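Prephenate dehydrogenase (Aquifex aeolicus, PDB 2G5C) probably catalyses the NAD(+)-dependent oxidative decarboxylation of prephenate to 4-hydroxyphenylpyruvate, a step in the biosynthesis of tyrosine. Local coordinates at residues A[17-20]-A[21-24]; A[244-247]-A[248-251]; A[153-156]-A[157-161]. All coordinates share one frame; numbering follows the deposited sequence.

Contact 1. Residues A[17-20]-A[21-24]; sequences AKSL and RRSG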
ATOM      1  N   ALA A  17      11.287  26.921   4.333  1.00 30.92           N
ATOM      2  CA  ALA A  17      12.007  28.134   3.960  1.00 32.98           C
ATOM      3  C   ALA A  17      11.542  28.671   2.608  1.00 34.20           C
ATOM      4  O   ALA A  17      11.261  29.861   2.460  1.00 33.12           O
ATOM      5  CB  ALA A  17      13.510  27.856   3.923  1.00 31.63           C
ATOM      6  N   LYS A  18      11.462  27.786   1.622  1.00 35.92           N
ATOM      7  CA  LYS A  18      11.036  28.184   0.290  1.00 36.71           C
ATOM      8  C   LYS A  18       9.568  28.578   0.306  1.00 37.63           C
ATOM      9  O   LYS A  18       9.167  29.538  -0.351  1.00 37.96           O
ATOM     10  CB  LYS A  18      11.268  27.040  -0.696  1.00 38.76           C
ATOM     11  CG  LYS A  18      12.718  26.577  -0.758  1.00 40.27           C
ATOM     12  CD  LYS A  18      12.918  25.465  -1.774  1.00 43.20           C
ATOM     13  CE  LYS A  18      12.680  25.954  -3.193  1.00 45.17           C
ATOM     14  NZ  LYS A  18      12.918  24.877  -4.193  1.00 47.88           N
ATOM     15  N   SER A  19       8.766  27.837   1.060  1.00 38.77           N
ATOM     16  CA  SER A  19       7.346  28.136   1.146  1.00 39.70           C
ATOM     17  C   SER A  19       7.174  29.504   1.783  1.00 40.15           C
ATOM     18  O   SER A  19       6.214  30.218   1.496  1.00 40.23           O
ATOM     19  CB  SER A  19       6.623  27.078   1.982  1.00 41.02           C
ATOM     20  OG  SER A  19       6.671  25.807   1.356  1.00 41.74           O
ATOM     21  N   LEU A  20       8.121  29.866   2.641  1.00 40.49           N
ATOM     22  CA  LEU A  20       8.087  31.150   3.327  1.00 41.33           C
ATOM     23  C   LEU A  20       8.249  32.311   2.353  1.00 40.91           C
ATOM     24  O   LEU A  20       7.465  33.258   2.375  1.00 40.44           O
ATOM     25  CB  LEU A  20       9.191  31.213   4.388  1.00 42.44           C
ATOM     26  CG  LEU A  20       8.737  31.585   5.803  1.00 43.93           C
ATOM     27  CD1 LEU A  20       8.034  32.929   5.793  1.00 44.81           C
ATOM     28  CD2 LEU A  20       7.797  30.519   6.325  1.00 45.60           C
ATOM     29  N   ARG A  21       9.271  32.234   1.505  1.00 41.27           N
ATOM     30  CA  ARG A  21       9.537  33.280   0.520  1.00 42.92           C
ATOM     31  C   ARG A  21       8.372  33.469  -0.442  1.00 44.33           C
ATOM     32  O   ARG A  21       7.849  34.574  -0.586  1.00 44.18           O
ATOM     33  CB  ARG A  21      10.791  32.949  -0.288  1.00 42.75           C
ATOM     34  CG  ARG A  21      12.087  33.075   0.478  1.00 44.06           C
ATOM     35  CD  ARG A  21      12.315  34.501   0.943  1.00 44.38           C
ATOM     36  NE  ARG A  21      13.587  34.624   1.646  1.00 45.11           N
ATOM     37  CZ  ARG A  21      13.924  35.656   2.411  1.00 44.97           C
ATOM     38  NH1 ARG A  21      13.080  36.667   2.578  1.00 44.62           N
ATOM     39  NH2 ARG A  21      15.103  35.668   3.020  1.00 44.09           N
ATOM     40  N   ARG A  22       7.984  32.386  -1.110  1.00 45.49           N
ATOM     41  CA  ARG A  22       6.883  32.428  -2.065  1.00 46.79           C
ATOM     42  C   ARG A  22       5.668  33.123  -1.466  1.00 46.70           C
ATOM     43  O   ARG A  22       4.974  33.874  -2.150  1.00 46.12           O
ATOM     44  CB  ARG A  22       6.487  31.012  -2.489  1.00 47.87           C
ATOM     45  CG  ARG A  22       5.327  30.978  -3.477  1.00 51.37           C
ATOM     46  CD  ARG A  22       4.678  29.602  -3.597  1.00 53.86           C
ATOM     47  NE  ARG A  22       3.783  29.282  -2.481  1.00 57.18           N
ATOM     48  CZ  ARG A  22       4.182  28.963  -1.253  1.00 57.82           C
ATOM     49  NH1 ARG A  22       5.473  28.917  -0.959  1.00 59.93           N
ATOM     50  NH2 ARG A  22       3.289  28.677  -0.314  1.00 58.29           N
ATOM     51  N   SER A  23       5.410  32.863  -0.189  1.00 47.59           N
ATOM     52  CA  SER A  23       4.270  33.465   0.489  1.00 48.83           C
ATOM     53  C   SER A  23       4.433  34.970   0.655  1.00 49.08           C
ATOM     54  O   SER A  23       3.520  35.650   1.124  1.00 48.50           O
ATOM     55  CB  SER A  23       4.053  32.807   1.854  1.00 49.07           C
ATOM     56  OG  SER A  23       3.599  31.472   1.701  1.00 50.52           O
ATOM     57  N   GLY A  24       5.601  35.484   0.277  1.00 49.40           N
ATOM     58  CA  GLY A  24       5.844  36.914   0.371  1.00 50.37           C
ATOM     59  C   GLY A  24       6.773  37.390   1.472  1.00 50.74           C
ATOM     60  O   GLY A  24       6.946  38.596   1.654  1.00 51.12           O
TER
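A17 and K18 give their carbonyls to R21 and R22 in the last full turn of helix 11-22: R21 N reaches A17 O at 3.2 Å, and R22 N meets K18 O in a nearly straight bond. One step on, S23 N bonds S19 O at 3.2 Å from above the carbonyl plane, and G24, with phi at 107°, leaves the helix through a Schellman motif. Such a positive phi would jam any CB against the carbonyl of S23, which accounts for the glycine. S19 O draws several donors. The S23 hydroxyl brings OG to 2.9 Å from S19 O, but D163 O competes for its one proton. R22 starts away from its backbone N, and the bend at chi3 (78°) brings the guanidinium back alongside the turn, K18 O near its plane at the edge; NH1 makes a weak bond to S19 O, with an N-H···O angle of 122°. R22 NH2 has a long, weak ion pair with E137. R21 runs the other way: bent at chi2, its chain passes A17 O, CG to O 3.9 Å, and carries the guanidinium to a salt bridge with D49 and hydrogen bonds to the carbonyls of F25 and G27. S19 OG turns back to S15 O within the helix. This is the first helix of the Rossmann beta-alpha-beta unit, here at the end far from the glycine-rich turn. The carbonyls at this helix end probably make the surroundings of S19 O electronegative, and the R22 guanidinium beside it probably offsets part of that.

Contact 2. Residues A[244-247]-A[248-251]; sequences AIEG and FEKS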
ATOM      1  N   ALA A 244      -1.124  -0.418  18.765  1.00 20.40           N
ATOM      2  CA  ALA A 244      -1.596  -0.485  17.385  1.00 18.22           C
ATOM      3  C   ALA A 244      -1.324  -1.854  16.771  1.00 18.05           C
ATOM      4  O   ALA A 244      -2.198  -2.435  16.124  1.00 17.98           O
ATOM      5  CB  ALA A 244      -0.935   0.615  16.556  1.00 18.43           C
ATOM      6  N   ILE A 245      -0.114  -2.374  16.974  1.00 17.67           N
ATOM      7  CA  ILE A 245       0.241  -3.690  16.453  1.00 20.58           C
ATOM      8  C   ILE A 245      -0.638  -4.766  17.085  1.00 20.50           C
ATOM      9  O   ILE A 245      -1.059  -5.699  16.413  1.00 19.61           O
ATOM     10  CB  ILE A 245       1.725  -4.034  16.725  1.00 19.59           C
ATOM     11  CG1 ILE A 245       2.627  -3.146  15.866  1.00 19.51           C
ATOM     12  CG2 ILE A 245       1.987  -5.510  16.426  1.00 19.82           C
ATOM     13  CD1 ILE A 245       4.120  -3.379  16.095  1.00 21.39           C
ATOM     14  N   GLU A 246      -0.912  -4.630  18.380  1.00 23.14           N
ATOM     15  CA  GLU A 246      -1.751  -5.600  19.080  1.00 25.81           C
ATOM     16  C   GLU A 246      -3.184  -5.493  18.573  1.00 24.97           C
ATOM     17  O   GLU A 246      -3.879  -6.500  18.429  1.00 26.29           O
ATOM     18  CB  GLU A 246      -1.706  -5.361  20.595  1.00 28.75           C
ATOM     19  CG  GLU A 246      -0.324  -5.542  21.206  1.00 36.70           C
ATOM     20  CD  GLU A 246       0.189  -6.970  21.106  1.00 40.54           C
ATOM     21  OE1 GLU A 246       0.128  -7.552  20.003  1.00 43.74           O
ATOM     22  OE2 GLU A 246       0.663  -7.514  22.130  1.00 45.51           O
ATOM     23  N   GLY A 247      -3.616  -4.268  18.296  1.00 23.39           N
ATOM     24  CA  GLY A 247      -4.959  -4.063  17.785  1.00 23.13           C
ATOM     25  C   GLY A 247      -5.069  -4.705  16.414  1.00 22.36           C
ATOM     26  O   GLY A 247      -6.053  -5.383  16.100  1.00 20.41           O
ATOM     27  N   PHE A 248      -4.035  -4.494  15.604  1.00 19.51           N
ATOM     28  CA  PHE A 248      -3.972  -5.039  14.257  1.00 19.63           C
ATOM     29  C   PHE A 248      -3.977  -6.570  14.271  1.00 20.23           C
ATOM     30  O   PHE A 248      -4.678  -7.204  13.480  1.00 17.78           O
ATOM     31  CB  PHE A 248      -2.702  -4.538  13.545  1.00 18.71           C
ATOM     32  CG  PHE A 248      -2.406  -5.263  12.259  1.00 17.37           C
ATOM     33  CD1 PHE A 248      -3.163  -5.022  11.118  1.00 17.87           C
ATOM     34  CD2 PHE A 248      -1.400  -6.224  12.206  1.00 19.38           C
ATOM     35  CE1 PHE A 248      -2.925  -5.735   9.934  1.00 17.11           C
ATOM     36  CE2 PHE A 248      -1.147  -6.945  11.032  1.00 17.94           C
ATOM     37  CZ  PHE A 248      -1.913  -6.701   9.891  1.00 17.76           C
ATOM     38  N   GLU A 249      -3.190  -7.171  15.163  1.00 19.50           N
ATOM     39  CA  GLU A 249      -3.150  -8.621  15.220  1.00 20.85           C
ATOM     40  C   GLU A 249      -4.489  -9.201  15.666  1.00 19.79           C
ATOM     41  O   GLU A 249      -4.806 -10.339  15.345  1.00 18.78           O
ATOM     42  CB  GLU A 249      -2.005  -9.098  16.120  1.00 21.95           C
ATOM     43  CG  GLU A 249      -0.638  -8.712  15.566  1.00 25.26           C
ATOM     44  CD  GLU A 249       0.524  -9.253  16.379  1.00 28.00           C
ATOM     45  OE1 GLU A 249       0.459  -9.181  17.622  1.00 28.90           O
ATOM     46  OE2 GLU A 249       1.510  -9.729  15.771  1.00 29.66           O
ATOM     47  N   LYS A 250      -5.280  -8.419  16.391  1.00 20.97           N
ATOM     48  CA  LYS A 250      -6.595  -8.886  16.809  1.00 22.25           C
ATOM     49  C   LYS A 250      -7.490  -8.957  15.574  1.00 21.19           C
ATOM     50  O   LYS A 250      -8.230  -9.927  15.389  1.00 19.27           O
ATOM     51  CB  LYS A 250      -7.218  -7.943  17.845  1.00 24.80           C
ATOM     52  CG  LYS A 250      -6.616  -8.072  19.230  1.00 31.88           C
ATOM     53  CD  LYS A 250      -7.332  -7.164  20.225  1.00 34.68           C
ATOM     54  CE  LYS A 250      -6.683  -7.227  21.604  1.00 36.65           C
ATOM     55  NZ  LYS A 250      -7.331  -6.288  22.560  1.00 35.95           N
ATOM     56  N   SER A 251      -7.415  -7.938  14.721  1.00 19.50           N
ATOM     57  CA  SER A 251      -8.218  -7.931  13.499  1.00 19.31           C
ATOM     58  C   SER A 251      -7.774  -9.019  12.519  1.00 18.75           C
ATOM     59  O   SER A 251      -8.608  -9.686  11.904  1.00 18.00           O
ATOM     60  CB  SER A 251      -8.147  -6.567  12.805  1.00 18.44           C
ATOM     61  OG  SER A 251      -8.926  -5.600  13.483  1.00 19.30           O
TER
HETATM   62  O   HOH W   1      -8.695  -4.566  15.872  1.00 24.56           O
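I245 and E249 sit one turn apart on helix 238-260, joined by the bond from E249 N to I245 O at 2.9 Å and by side chains that run alongside each other in the same direction. E249 can be followed outward. Its CB lies 3.5 Å from I245 O, and with CG placed beside the backbone N (chi1 -64°) that methylene comes to 3.2 Å from the same oxygen. The chain then extends, and CD draws level with the I245 methyl CG2 at 4.0 Å. At the tip, OE1 stands 2.9 Å from E246 OE1, two like-charged carboxylate oxygens not hydrogen-bonded to each other. E246 arrives there by a bend at chi2 (-65°), and the two carboxylate planes are turned 45° apart. K256 of the second subunit, whose NZ forms salt bridges with OE1 of both glutamates, probably offsets their repulsion; its chain also packs on I245. Replacing E249 by a lysine would probably set a like charge against K256 of the second subunit and leave E246 as the sole carboxylate of this pair to hold it. Farther along, one water donates to G247 O at 2.8 Å and to S251 OG at 2.6 Å, while that hydroxyl also bonds D196 of the second subunit. F248, on another side of the helix, drops its ring among L186 and V190 of helix 173-201 and T197 of the second subunit. Main-chain bonds, such as F248 N to A244 O at 2.8 Å, keep the turn regular. In this protein the glutamates thus meet K256 of the second subunit across an interface built by the helical dimerization domain, of the same clan as the C-terminal domain of 6-phosphogluconate dehydrogenase.

Contact 3. Residues A[153-156]-A[157-161]; sequences RLKL and VKRVW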
ATOM      1  N   ARG A 153       1.578  32.948  20.922  1.00 40.83           N
ATOM      2  CA  ARG A 153       2.511  32.183  20.101  1.00 38.72           C
ATOM      3  C   ARG A 153       1.793  31.115  19.278  1.00 37.29           C
ATOM      4  O   ARG A 153       2.216  30.793  18.168  1.00 36.21           O
ATOM      5  CB  ARG A 153       3.584  31.535  20.978  1.00 38.52           C
ATOM      6  CG  ARG A 153       4.648  32.502  21.476  1.00 38.65           C
ATOM      7  CD  ARG A 153       5.766  31.755  22.188  1.00 38.53           C
ATOM      8  NE  ARG A 153       6.940  32.590  22.427  1.00 39.89           N
ATOM      9  CZ  ARG A 153       6.996  33.576  23.316  1.00 41.00           C
ATOM     10  NH1 ARG A 153       5.941  33.866  24.065  1.00 42.62           N
ATOM     11  NH2 ARG A 153       8.115  34.273  23.461  1.00 42.83           N
ATOM     12  N   LEU A 154       0.709  30.569  19.819  1.00 36.75           N
ATOM     13  CA  LEU A 154      -0.058  29.550  19.100  1.00 35.28           C
ATOM     14  C   LEU A 154      -0.682  30.175  17.859  1.00 36.05           C
ATOM     15  O   LEU A 154      -0.558  29.649  16.752  1.00 35.07           O
ATOM     16  CB  LEU A 154      -1.171  28.981  19.982  1.00 32.65           C
ATOM     17  CG  LEU A 154      -2.078  27.953  19.290  1.00 31.37           C
ATOM     18  CD1 LEU A 154      -1.265  26.708  18.937  1.00 29.54           C
ATOM     19  CD2 LEU A 154      -3.245  27.586  20.192  1.00 28.70           C
ATOM     20  N   LYS A 155      -1.354  31.306  18.059  1.00 36.72           N
ATOM     21  CA  LYS A 155      -2.005  32.018  16.971  1.00 37.71           C
ATOM     22  C   LYS A 155      -0.987  32.407  15.913  1.00 37.05           C
ATOM     23  O   LYS A 155      -1.262  32.328  14.717  1.00 38.82           O
ATOM     24  CB  LYS A 155      -2.711  33.274  17.499  1.00 39.51           C
ATOM     25  CG  LYS A 155      -3.866  32.993  18.448  1.00 40.75           C
ATOM     26  CD  LYS A 155      -4.601  34.275  18.818  1.00 42.05           C
ATOM     27  CE  LYS A 155      -5.719  34.012  19.820  1.00 43.07           C
ATOM     28  NZ  LYS A 155      -6.736  33.055  19.299  1.00 42.77           N
ATOM     29  N   LEU A 156       0.189  32.837  16.357  1.00 36.49           N
ATOM     30  CA  LEU A 156       1.250  33.225  15.440  1.00 35.26           C
ATOM     31  C   LEU A 156       1.600  32.047  14.530  1.00 34.78           C
ATOM     32  O   LEU A 156       1.429  32.117  13.312  1.00 34.18           O
ATOM     33  CB  LEU A 156       2.489  33.660  16.227  1.00 35.13           C
ATOM     34  CG  LEU A 156       3.767  33.931  15.425  1.00 34.93           C
ATOM     35  CD1 LEU A 156       3.550  35.090  14.471  1.00 34.47           C
ATOM     36  CD2 LEU A 156       4.910  34.233  16.385  1.00 36.35           C
ATOM     37  N   VAL A 157       2.081  30.966  15.137  1.00 33.59           N
ATOM     38  CA  VAL A 157       2.466  29.766  14.405  1.00 33.71           C
ATOM     39  C   VAL A 157       1.347  29.270  13.493  1.00 34.35           C
ATOM     40  O   VAL A 157       1.606  28.801  12.387  1.00 33.50           O
ATOM     41  CB  VAL A 157       2.878  28.640  15.382  1.00 32.83           C
ATOM     42  CG1 VAL A 157       3.192  27.366  14.618  1.00 31.12           C
ATOM     43  CG2 VAL A 157       4.094  29.078  16.187  1.00 32.08           C
ATOM     44  N   LYS A 158       0.104  29.378  13.960  1.00 36.25           N
ATOM     45  CA  LYS A 158      -1.046  28.950  13.171  1.00 37.06           C
ATOM     46  C   LYS A 158      -1.155  29.774  11.894  1.00 37.32           C
ATOM     47  O   LYS A 158      -1.255  29.226  10.797  1.00 36.65           O
ATOM     48  CB  LYS A 158      -2.343  29.099  13.972  1.00 39.34           C
ATOM     49  CG  LYS A 158      -3.596  28.804  13.156  1.00 41.61           C
ATOM     50  CD  LYS A 158      -4.867  28.932  13.983  1.00 44.24           C
ATOM     51  CE  LYS A 158      -6.104  28.683  13.128  1.00 44.61           C
ATOM     52  NZ  LYS A 158      -7.366  28.850  13.903  1.00 47.67           N
ATOM     53  N   ARG A 159      -1.134  31.095  12.040  1.00 38.09           N
ATOM     54  CA  ARG A 159      -1.234  31.982  10.887  1.00 39.61           C
ATOM     55  C   ARG A 159      -0.122  31.746   9.873  1.00 38.30           C
ATOM     56  O   ARG A 159      -0.353  31.818   8.668  1.00 37.71           O
ATOM     57  CB  ARG A 159      -1.208  33.448  11.332  1.00 42.77           C
ATOM     58  CG  ARG A 159      -2.423  33.885  12.137  1.00 48.03           C
ATOM     59  CD  ARG A 159      -2.455  35.407  12.286  1.00 52.53           C
ATOM     60  NE  ARG A 159      -3.577  35.873  13.097  1.00 56.06           N
ATOM     61  CZ  ARG A 159      -3.711  35.634  14.399  1.00 57.71           C
ATOM     62  NH1 ARG A 159      -2.788  34.931  15.042  1.00 58.67           N
ATOM     63  NH2 ARG A 159      -4.764  36.101  15.060  1.00 57.61           N
ATOM     64  N   VAL A 160       1.086  31.471  10.364  1.00 36.65           N
ATOM     65  CA  VAL A 160       2.230  31.233   9.490  1.00 35.39           C
ATOM     66  C   VAL A 160       1.990  30.015   8.603  1.00 35.39           C
ATOM     67  O   VAL A 160       2.169  30.074   7.386  1.00 35.04           O
ATOM     68  CB  VAL A 160       3.520  31.003  10.305  1.00 34.94           C
ATOM     69  CG1 VAL A 160       4.695  30.774   9.364  1.00 35.29           C
ATOM     70  CG2 VAL A 160       3.783  32.197  11.206  1.00 36.15           C
ATOM     71  N   TRP A 161       1.592  28.908   9.219  1.00 34.74           N
ATOM     72  CA  TRP A 161       1.320  27.688   8.469  1.00 35.37           C
ATOM     73  C   TRP A 161       0.245  27.938   7.417  1.00 36.36           C
ATOM     74  O   TRP A 161       0.353  27.476   6.283  1.00 36.14           O
ATOM     75  CB  TRP A 161       0.874  26.581   9.419  1.00 32.18           C
ATOM     76  CG  TRP A 161       2.011  25.886  10.102  1.00 29.83           C
ATOM     77  CD1 TRP A 161       2.204  25.758  11.445  1.00 29.05           C
ATOM     78  CD2 TRP A 161       3.073  25.157   9.472  1.00 27.56           C
ATOM     79  NE1 TRP A 161       3.315  24.988  11.693  1.00 26.93           N
ATOM     80  CE2 TRP A 161       3.866  24.605  10.499  1.00 27.91           C
ATOM     81  CE3 TRP A 161       3.429  24.914   8.137  1.00 27.46           C
ATOM     82  CZ2 TRP A 161       4.998  23.820  10.235  1.00 25.20           C
ATOM     83  CZ3 TRP A 161       4.553  24.136   7.875  1.00 23.82           C
ATOM     84  CH2 TRP A 161       5.322  23.599   8.920  1.00 26.52           C
TER
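V157 and V160 look back to R153 and L156 along helix 151-163, the connecting helix of a beta-alpha-beta crossover from strand 140-143 to the adjacent parallel strand 167-170. The main chain is regular helix: V157 N bonds R153 O nearly straight, with an N-H···O angle of 172°, and V160 N meets L156 O at 3.0 Å. The valine branches settle on these carbonyls. V157 keeps CG1 opposite its backbone N (chi1 176°), which leaves CG2 beside that N and 3.2 Å from R153 O; V160 repeats the pattern, its CG2 resting 3.2 Å from L156 O and, more loosely, 4.4 Å from L156 CD1. L154, V157 and W161 mark the side turned to the sheet. V157 packs on T91, T93, V115 and L143, so one residue spans three neighbouring strands, while L154 reaches across to Y170. W161, one turn on from V157, places its indole on V141, L143 and V168 and meets the rings of F16 and Y136 edge-to-face. The other flank is basic. R159 runs alongside K155 in the same direction, with R159 CG passing 3.2 Å from K155 O, and R159 NH1 comes to 3.0 Å from K155 CB. The edge of the R159 guanidinium faces the backbone of L156, whose N lies near its plane. The charged ends of K155 and R159 stay apart, K155 NZ and R159 NH2 being separated by 5.6 Å, on exposed chains where solvent probably screens them. R153 sends its guanidinium backward instead, into a salt bridge with D150 and a hydrogen bond to A90 O.

Along the chain the order is contact 1, contact 3, contact 2. Contacts 1 and 3 belong to the nucleotide-binding domain, on helices 11-22 and 151-163, which serve two different crossovers of the same mixed sheet; their centres are 15 Å apart and their nearest atoms about 4 Å. D163, at the end of helix 151-163, hydrogen-bonds the S23 hydroxyl through its carbonyl, and Y136 touches both S19 and W161. Contact 2 stands on the opposite side of the chain's centre, in helix 238-260 of the dimerization domain, with its centre 42 Å from contact 1 and 37 Å from contact 3. The NAD-binding part and the subunit interface are thus built on separate ends of the elongated chain.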